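Local coordinates for protein endo alpha-1,4 polygalactosaminidase (Neosartorya fumigata, PDB 6OJ1) that cleaves alpha-1,4 linkages inside galactosamine-containing polysaccharide chains as an endo-acting glycoside hydrolase, and thereby disrupts microbial biofilms, at residues Lys98-Asp103 with Met130-Asp135; Asp103-His108 with Ser123-Gln128. One frame throughout, in Å; residues are numbered along the deposited sequence.

Contact 1 of 2, residues Lys98-Asp103 with Met130-Asp135. With EDO (1,2-ethanediol), chain G.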
ATOM      1  N   LYS A  98      -7.758  -2.299 -17.806  1.00 19.51           N
ATOM      2  CA  LYS A  98      -7.166  -1.038 -18.254  1.00 24.99           C
ATOM      3  C   LYS A  98      -8.056  -0.325 -19.264  1.00 22.23           C
ATOM      4  O   LYS A  98      -8.025   0.910 -19.346  1.00 20.82           O
ATOM      5  CB  LYS A  98      -5.787  -1.266 -18.867  1.00 23.43           C
ATOM      6  CG  LYS A  98      -5.814  -2.212 -20.043  1.00 27.33           C
ATOM      7  CD  LYS A  98      -4.994  -1.688 -21.194  1.00 45.82           C
ATOM      8  CE  LYS A  98      -4.509  -2.815 -22.097  1.00 47.84           C
ATOM      9  NZ  LYS A  98      -5.601  -3.475 -22.856  1.00 55.09           N
ATOM     10  N   ASP A  99      -8.855  -1.075 -20.027  1.00 19.63           N
ATOM     11  CA  ASP A  99      -9.669  -0.446 -21.064  1.00 20.92           C
ATOM     12  C   ASP A  99     -10.875   0.303 -20.505  1.00 20.40           C
ATOM     13  O   ASP A  99     -11.559   0.996 -21.270  1.00 20.86           O
ATOM     14  CB  ASP A  99     -10.122  -1.485 -22.071  1.00 21.60           C
ATOM     15  CG  ASP A  99      -8.961  -2.070 -22.855  1.00 28.32           C
ATOM     16  OD1 ASP A  99      -8.183  -1.290 -23.449  1.00 31.44           O
ATOM     17  OD2 ASP A  99      -8.803  -3.297 -22.842  1.00 32.56           O
ATOM     18  N   LYS A 100     -11.144   0.195 -19.203  1.00 19.58           N
ATOM     19  CA  LYS A 100     -12.210   1.002 -18.611  1.00 19.61           C
ATOM     20  C   LYS A 100     -11.843   2.473 -18.545  1.00 21.62           C
ATOM     21  O   LYS A 100     -12.740   3.332 -18.510  1.00 20.10           O
ATOM     22  CB  LYS A 100     -12.532   0.513 -17.202  1.00 16.87           C
ATOM     23  CG  LYS A 100     -13.108  -0.917 -17.156  1.00 21.82           C
ATOM     24  CD  LYS A 100     -13.318  -1.357 -15.699  1.00 28.08           C
ATOM     25  CE  LYS A 100     -14.026  -2.714 -15.602  1.00 34.49           C
ATOM     26  NZ  LYS A 100     -14.215  -3.127 -14.170  1.00 27.27           N
ATOM     27  N   PHE A 101     -10.545   2.781 -18.464  1.00 18.95           N
ATOM     28  CA  PHE A 101     -10.111   4.164 -18.287  1.00 19.64           C
ATOM     29  C   PHE A 101     -10.300   4.975 -19.565  1.00 17.90           C
ATOM     30  O   PHE A 101     -10.055   4.492 -20.675  1.00 21.05           O
ATOM     31  CB  PHE A 101      -8.642   4.205 -17.865  1.00 21.33           C
ATOM     32  CG  PHE A 101      -8.387   3.629 -16.511  1.00 21.13           C
ATOM     33  CD1 PHE A 101      -8.179   2.267 -16.348  1.00 23.06           C
ATOM     34  CD2 PHE A 101      -8.343   4.456 -15.395  1.00 20.60           C
ATOM     35  CE1 PHE A 101      -7.944   1.737 -15.082  1.00 21.44           C
ATOM     36  CE2 PHE A 101      -8.108   3.937 -14.126  1.00 20.41           C
ATOM     37  CZ  PHE A 101      -7.905   2.577 -13.972  1.00 21.45           C
ATOM     38  N   LYS A 102     -10.735   6.224 -19.401  1.00 18.55           N
ATOM     39  CA  LYS A 102     -10.908   7.128 -20.528  1.00 20.00           C
ATOM     40  C   LYS A 102      -9.659   7.976 -20.713  1.00 19.83           C
ATOM     41  O   LYS A 102      -8.879   8.174 -19.779  1.00 20.49           O
ATOM     42  CB  LYS A 102     -12.126   8.040 -20.322  1.00 19.83           C
ATOM     43  CG  LYS A 102     -13.461   7.289 -20.216  1.00 21.94           C
ATOM     44  CD  LYS A 102     -14.569   8.286 -19.819  1.00 29.48           C
ATOM     45  CE  LYS A 102     -15.949   7.639 -19.772  1.00 35.10           C
ATOM     46  NZ  LYS A 102     -16.996   8.681 -19.530  1.00 28.84           N
ATOM     47  N   ASP A 103      -9.502   8.515 -21.928  1.00 21.70           N
ATOM     48  CA  ASP A 103      -8.383   9.410 -22.197  1.00 25.39           C
ATOM     49  C   ASP A 103      -8.356  10.560 -21.203  1.00 26.98           C
ATOM     50  O   ASP A 103      -7.288  10.940 -20.709  1.00 24.15           O
ATOM     51  CB  ASP A 103      -8.438   9.932 -23.639  1.00 24.90           C
ATOM     52  CG  ASP A 103      -9.687  10.770 -23.937  1.00 27.96           C
ATOM     53  OD1 ASP A 103     -10.679  10.677 -23.185  1.00 28.35           O
ATOM     54  OD2 ASP A 103      -9.674  11.521 -24.940  1.00 34.92           O
ATOM     55  N   MET A 130     -12.337   2.101  -9.319  1.00 14.71           N
ATOM     56  CA  MET A 130     -11.811   1.684  -8.021  1.00 18.83           C
ATOM     57  C   MET A 130     -12.863   0.948  -7.202  1.00 17.98           C
ATOM     58  O   MET A 130     -12.516   0.030  -6.447  1.00 17.40           O
ATOM     59  CB  MET A 130     -11.263   2.881  -7.237  1.00 17.71           C
ATOM     60  CG  MET A 130     -10.105   3.575  -7.975  1.00 19.91           C
ATOM     61  SD  MET A 130      -8.869   2.408  -8.608  1.00 18.62           S
ATOM     62  CE  MET A 130      -8.148   3.353  -9.965  1.00 20.27           C
ATOM     63  N   LEU A 131     -14.138   1.327  -7.330  1.00 18.37           N
ATOM     64  CA  LEU A 131     -15.189   0.541  -6.688  1.00 18.26           C
ATOM     65  C   LEU A 131     -15.255  -0.861  -7.268  1.00 18.58           C
ATOM     66  O   LEU A 131     -15.453  -1.829  -6.530  1.00 18.43           O
ATOM     67  CB  LEU A 131     -16.549   1.220  -6.838  1.00 19.62           C
ATOM     68  CG  LEU A 131     -16.742   2.542  -6.103  1.00 19.13           C
ATOM     69  CD1 LEU A 131     -18.126   3.070  -6.404  1.00 21.94           C
ATOM     70  CD2 LEU A 131     -16.550   2.335  -4.604  1.00 19.59           C
ATOM     71  N   ASP A 132     -15.109  -0.988  -8.594  1.00 16.29           N
ATOM     72  CA  ASP A 132     -15.056  -2.319  -9.209  1.00 17.29           C
ATOM     73  C   ASP A 132     -13.879  -3.135  -8.664  1.00 19.50           C
ATOM     74  O   ASP A 132     -14.003  -4.347  -8.433  1.00 18.79           O
ATOM     75  CB  ASP A 132     -14.934  -2.210 -10.732  1.00 18.29           C
ATOM     76  CG  ASP A 132     -16.160  -1.614 -11.409  1.00 28.87           C
ATOM     77  OD1 ASP A 132     -17.204  -1.414 -10.756  1.00 27.72           O
ATOM     78  OD2 ASP A 132     -16.053  -1.328 -12.624  1.00 27.45           O
ATOM     79  N   ARG A 133     -12.720  -2.490  -8.472  1.00 16.23           N
ATOM     80  CA  ARG A 133     -11.558  -3.196  -7.940  1.00 17.17           C
ATOM     81  C   ARG A 133     -11.778  -3.589  -6.486  1.00 18.27           C
ATOM     82  O   ARG A 133     -11.363  -4.679  -6.074  1.00 17.33           O
ATOM     83  CB  ARG A 133     -10.297  -2.338  -8.091  1.00 16.53           C
ATOM     84  CG  ARG A 133      -9.808  -2.244  -9.555  1.00 15.63           C
ATOM     85  CD  ARG A 133      -8.629  -1.277  -9.721  1.00 16.55           C
ATOM     86  NE  ARG A 133      -8.144  -1.259 -11.101  1.00 14.81           N
ATOM     87  CZ  ARG A 133      -7.025  -0.657 -11.497  1.00 16.78           C
ATOM     88  NH1 ARG A 133      -6.272   0.019 -10.630  1.00 15.97           N
ATOM     89  NH2 ARG A 133      -6.661  -0.722 -12.778  1.00 18.16           N
ATOM     90  N   LEU A 134     -12.445  -2.727  -5.701  1.00 18.29           N
ATOM     91  CA  LEU A 134     -12.781  -3.095  -4.323  1.00 16.47           C
ATOM     92  C   LEU A 134     -13.772  -4.254  -4.279  1.00 17.43           C
ATOM     93  O   LEU A 134     -13.688  -5.113  -3.391  1.00 17.76           O
ATOM     94  CB  LEU A 134     -13.350  -1.886  -3.567  1.00 14.36           C
ATOM     95  CG  LEU A 134     -12.318  -0.774  -3.305  1.00 14.93           C
ATOM     96  CD1 LEU A 134     -13.028   0.460  -2.699  1.00 17.26           C
ATOM     97  CD2 LEU A 134     -11.171  -1.222  -2.403  1.00 15.40           C
ATOM     98  N   ASP A 135     -14.732  -4.285  -5.213  1.00 17.70           N
ATOM     99  CA  ASP A 135     -15.606  -5.445  -5.352  1.00 19.69           C
ATOM    100  C   ASP A 135     -14.787  -6.708  -5.556  1.00 19.04           C
ATOM    101  O   ASP A 135     -15.037  -7.737  -4.916  1.00 22.07           O
ATOM    102  CB  ASP A 135     -16.565  -5.274  -6.539  1.00 20.23           C
ATOM    103  CG  ASP A 135     -17.700  -4.307  -6.278  1.00 22.72           C
ATOM    104  OD1 ASP A 135     -17.847  -3.779  -5.152  1.00 20.71           O
ATOM    105  OD2 ASP A 135     -18.463  -4.072  -7.244  1.00 23.35           O
TER
HETATM  106  C1  EDO G 417     -12.464  -5.779 -12.327  1.00 34.82           C
HETATM  107  O1  EDO G 417     -11.592  -6.055 -13.426  1.00 38.93           O
HETATM  108  C2  EDO G 417     -11.951  -4.537 -11.625  1.00 32.82           C
HETATM  109  O2  EDO G 417     -12.099  -3.399 -12.486  1.00 30.66           O

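Contact 2 of 2, residues Asp103-His108 with Ser123-Gln128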
ATOM      1  N   ASP A 103      -9.502   8.515 -21.928  1.00 21.70           N
ATOM      2  CA  ASP A 103      -8.383   9.410 -22.197  1.00 25.39           C
ATOM      3  C   ASP A 103      -8.356  10.560 -21.203  1.00 26.98           C
ATOM      4  O   ASP A 103      -7.288  10.940 -20.709  1.00 24.15           O
ATOM      5  CB  ASP A 103      -8.438   9.932 -23.639  1.00 24.90           C
ATOM      6  CG  ASP A 103      -9.687  10.770 -23.937  1.00 27.96           C
ATOM      7  OD1 ASP A 103     -10.679  10.677 -23.185  1.00 28.35           O
ATOM      8  OD2 ASP A 103      -9.674  11.521 -24.940  1.00 34.92           O
ATOM      9  N   SER A 104      -9.532  11.086 -20.846  1.00 24.95           N
ATOM     10  CA  SER A 104      -9.613  12.206 -19.915  1.00 25.38           C
ATOM     11  C   SER A 104      -9.297  11.813 -18.477  1.00 24.28           C
ATOM     12  O   SER A 104      -9.132  12.704 -17.640  1.00 27.62           O
ATOM     13  CB  SER A 104     -11.008  12.842 -19.998  1.00 24.08           C
ATOM     14  OG  SER A 104     -12.011  11.845 -19.841  1.00 27.06           O
ATOM     15  N   ASP A 105      -9.192  10.522 -18.162  1.00 20.21           N
ATOM     16  CA  ASP A 105      -8.785  10.116 -16.826  1.00 17.57           C
ATOM     17  C   ASP A 105      -7.281  10.202 -16.613  1.00 20.15           C
ATOM     18  O   ASP A 105      -6.836  10.142 -15.465  1.00 21.26           O
ATOM     19  CB  ASP A 105      -9.214   8.671 -16.527  1.00 19.58           C
ATOM     20  CG  ASP A 105     -10.719   8.505 -16.465  1.00 27.29           C
ATOM     21  OD1 ASP A 105     -11.401   9.459 -16.042  1.00 22.40           O
ATOM     22  OD2 ASP A 105     -11.217   7.427 -16.848  1.00 25.27           O
ATOM     23  N   LEU A 106      -6.496  10.351 -17.674  1.00 21.65           N
ATOM     24  CA  LEU A 106      -5.059  10.114 -17.610  1.00 24.57           C
ATOM     25  C   LEU A 106      -4.280  11.419 -17.605  1.00 25.34           C
ATOM     26  O   LEU A 106      -4.556  12.320 -18.401  1.00 26.32           O
ATOM     27  CB  LEU A 106      -4.592   9.259 -18.794  1.00 26.50           C
ATOM     28  CG  LEU A 106      -5.263   7.903 -19.037  1.00 30.44           C
ATOM     29  CD1 LEU A 106      -4.463   7.063 -20.034  1.00 32.18           C
ATOM     30  CD2 LEU A 106      -5.463   7.145 -17.739  1.00 24.57           C
ATOM     31  N   GLY A 107      -3.282  11.494 -16.719  1.00 23.41           N
ATOM     32  CA  GLY A 107      -2.322  12.589 -16.692  1.00 20.17           C
ATOM     33  C   GLY A 107      -0.943  12.175 -17.187  1.00 27.51           C
ATOM     34  O   GLY A 107      -0.826  11.374 -18.120  1.00 24.81           O
ATOM     35  N   HIS A 108       0.107  12.718 -16.573  1.00 22.20           N
ATOM     36  CA  HIS A 108       1.479  12.510 -17.008  1.00 23.88           C
ATOM     37  C   HIS A 108       1.984  11.120 -16.601  1.00 21.57           C
ATOM     38  O   HIS A 108       1.465  10.482 -15.679  1.00 22.74           O
ATOM     39  CB  HIS A 108       2.404  13.574 -16.406  1.00 26.56           C
ATOM     40  CG  HIS A 108       2.214  14.949 -16.970  1.00 27.27           C
ATOM     41  ND1 HIS A 108       2.775  16.069 -16.397  1.00 31.44           N
ATOM     42  CD2 HIS A 108       1.542  15.384 -18.063  1.00 31.89           C
ATOM     43  CE1 HIS A 108       2.457  17.136 -17.112  1.00 31.73           C
ATOM     44  NE2 HIS A 108       1.708  16.747 -18.127  1.00 32.94           N
ATOM     45  N   SER A 123     -12.246  12.016 -10.938  1.00 17.69           N
ATOM     46  CA  SER A 123     -13.107  11.559 -12.017  1.00 21.33           C
ATOM     47  C   SER A 123     -14.100  10.514 -11.518  1.00 19.87           C
ATOM     48  O   SER A 123     -13.699   9.534 -10.874  1.00 20.06           O
ATOM     49  CB  SER A 123     -12.244  10.967 -13.134  1.00 23.65           C
ATOM     50  OG  SER A 123     -12.998  10.075 -13.925  1.00 27.41           O
ATOM     51  N   ALA A 124     -15.391  10.705 -11.850  1.00 20.10           N
ATOM     52  CA  ALA A 124     -16.397   9.686 -11.538  1.00 20.19           C
ATOM     53  C   ALA A 124     -16.015   8.338 -12.141  1.00 19.57           C
ATOM     54  O   ALA A 124     -16.265   7.287 -11.542  1.00 22.93           O
ATOM     55  CB  ALA A 124     -17.777  10.108 -12.048  1.00 23.06           C
ATOM     56  N   ASN A 125     -15.417   8.351 -13.334  1.00 20.08           N
ATOM     57  CA  ASN A 125     -15.066   7.089 -13.983  1.00 19.29           C
ATOM     58  C   ASN A 125     -13.942   6.379 -13.242  1.00 18.75           C
ATOM     59  O   ASN A 125     -13.988   5.154 -13.055  1.00 18.30           O
ATOM     60  CB  ASN A 125     -14.675   7.338 -15.439  1.00 22.39           C
ATOM     61  CG  ASN A 125     -14.572   6.044 -16.245  1.00 23.30           C
ATOM     62  OD1 ASN A 125     -15.528   5.263 -16.323  1.00 24.40           O
ATOM     63  ND2 ASN A 125     -13.412   5.810 -16.843  1.00 20.62           N
ATOM     64  N   VAL A 126     -12.915   7.126 -12.827  1.00 20.82           N
ATOM     65  CA  VAL A 126     -11.846   6.544 -12.024  1.00 16.12           C
ATOM     66  C   VAL A 126     -12.408   5.985 -10.723  1.00 18.01           C
ATOM     67  O   VAL A 126     -12.085   4.859 -10.314  1.00 16.55           O
ATOM     68  CB  VAL A 126     -10.747   7.594 -11.763  1.00 18.96           C
ATOM     69  CG1 VAL A 126      -9.747   7.085 -10.688  1.00 16.60           C
ATOM     70  CG2 VAL A 126      -9.987   7.882 -13.072  1.00 17.85           C
ATOM     71  N   ARG A 127     -13.249   6.765 -10.051  1.00 20.26           N
ATOM     72  CA  ARG A 127     -13.817   6.303  -8.790  1.00 18.97           C
ATOM     73  C   ARG A 127     -14.644   5.033  -8.980  1.00 18.65           C
ATOM     74  O   ARG A 127     -14.561   4.110  -8.161  1.00 17.78           O
ATOM     75  CB  ARG A 127     -14.617   7.437  -8.156  1.00 17.44           C
ATOM     76  CG  ARG A 127     -13.655   8.515  -7.665  1.00 19.22           C
ATOM     77  CD  ARG A 127     -14.363   9.557  -6.847  1.00 24.53           C
ATOM     78  NE  ARG A 127     -13.414  10.468  -6.210  1.00 23.39           N
ATOM     79  CZ  ARG A 127     -13.696  11.144  -5.099  1.00 24.26           C
ATOM     80  NH1 ARG A 127     -14.877  10.973  -4.512  1.00 23.70           N
ATOM     81  NH2 ARG A 127     -12.805  11.968  -4.569  1.00 23.86           N
ATOM     82  N   GLN A 128     -15.397   4.936 -10.082  1.00 18.23           N
ATOM     83  CA  GLN A 128     -16.179   3.723 -10.316  1.00 16.18           C
ATOM     84  C   GLN A 128     -15.271   2.531 -10.602  1.00 17.51           C
ATOM     85  O   GLN A 128     -15.567   1.414 -10.172  1.00 18.66           O
ATOM     86  CB  GLN A 128     -17.180   3.920 -11.453  1.00 21.34           C
ATOM     87  CG  GLN A 128     -18.117   2.715 -11.663  1.00 25.36           C
ATOM     88  CD  GLN A 128     -18.924   2.357 -10.420  1.00 29.44           C
ATOM     89  OE1 GLN A 128     -19.679   3.180  -9.905  1.00 26.51           O
ATOM     90  NE2 GLN A 128     -18.768   1.124  -9.938  1.00 29.84           N
TER

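Contact 1 of 2, residues Lys98-Asp103 with Met130-Asp135
Met130 meets Phe101 through its terminal methyl: CE lies 4.1 Å from CZ, at the rim of the ring and near its plane. The bend at chi2 (-47°) helps a side chain that sets out away from the loop to reach it, and unbranched methionine suits such a detour. Two residues on, Asp132 pairs with the charge of Lys100, whose extended chain spans the gap so that NZ stands 3.0 Å from OD2 in a salt bridge. The ammonium comes to the anti side of that oxygen, 28° out of the carboxylate plane, and also donates to O2 of a 1,2-ethanediol, probably from the crystallisation liquor, at 2.7 Å. Arg133 then lays a face of its guanidinium against the edge of Phe101, with NH2 3.6 Å from CE1 and the two planes 68° apart. Because the ring offers its edge, this is packing and not a cation-pi stack; the charge of Arg133 is instead answered by Asp97, bridged to NE. A loop of the excursion after strand 81-87 is thus fastened to helix 124-140, the helix of a beta-alpha-beta crossover in a (beta/alpha)-barrel.

Contact 2 of 2, residues Asp103-His108 with Ser123-Gln128
Asp105 reaches the start of helix 124-140 with both carboxylate oxygens, one for each of two polar side chains. Ser123 OG donates to OD1 over 2.7 Å, approaching from above the carboxylate plane, 37° out of it. OD2 receives Asn125 ND2, also at 2.7 Å, through its syn lone pair; here the bond is nearly straight, and amide and carboxylate planes lie only 17° apart, so the two flat groups share almost one plane. Val126 CG2 covers one face of the carboxylate, the face from which Ser123 OG also comes, 3.5 Å from Asp105 CG, and gives the aspartate stem an apolar neighbour. Asparagine suits its place because its amide can offer a second hydrogen: ND2 also donates to Lys100 O and so ties down the loop ahead of Asp105. OD2 in turn accepts from the backbone N of Lys102, so the buried carboxylate is held by three donors.

Further out, Ser123 is the N-cap of the helix. Its chi1 of 157° turns OG away from the backbone N of Ser123 and toward the first turn, where it accepts an almost straight bond from Val126 N at 3.1 Å and a weak one from Asn125 N. A serine hydroxyl can do this while giving its hydrogen to Asp105, and the negative charge sitting near a helix N-terminus is probably favourable. Leu119 of strand 116-119 packs against Val126, while the backbone of Asp105 bonds to that of Asn120, which positions the aspartate relative to the helix start. A glycan carried by the protein lies close to Ser123 on the outer side of the fold. Such an N-cap, reinforced by an aspartate at the end of the short 3-10 segment that leads into strand 106-109, joins the small antiparallel sheet of the barrel excursion to the helix that follows it.

Contacts 1 and 2 lie about 9 Å apart, centre to centre, on the same side of the chain's centre, and both use helix 124-140: contact 2 its first turn, contact 1 the turns after it. Their other halves run consecutively through the excursion between barrel strand 81-87 and that helix, sharing Asp103. Along the chain the order is therefore 98-103, 103-108, 123-128, 130-135, with the pair of contact 2 enclosed by that of contact 1. The asparagine of contact 2 reaches back to the loop of contact 1 and so joins the two directly. Together they lay the excursion, with its three-stranded antiparallel sheet, along one helix of the (beta/alpha)-barrel.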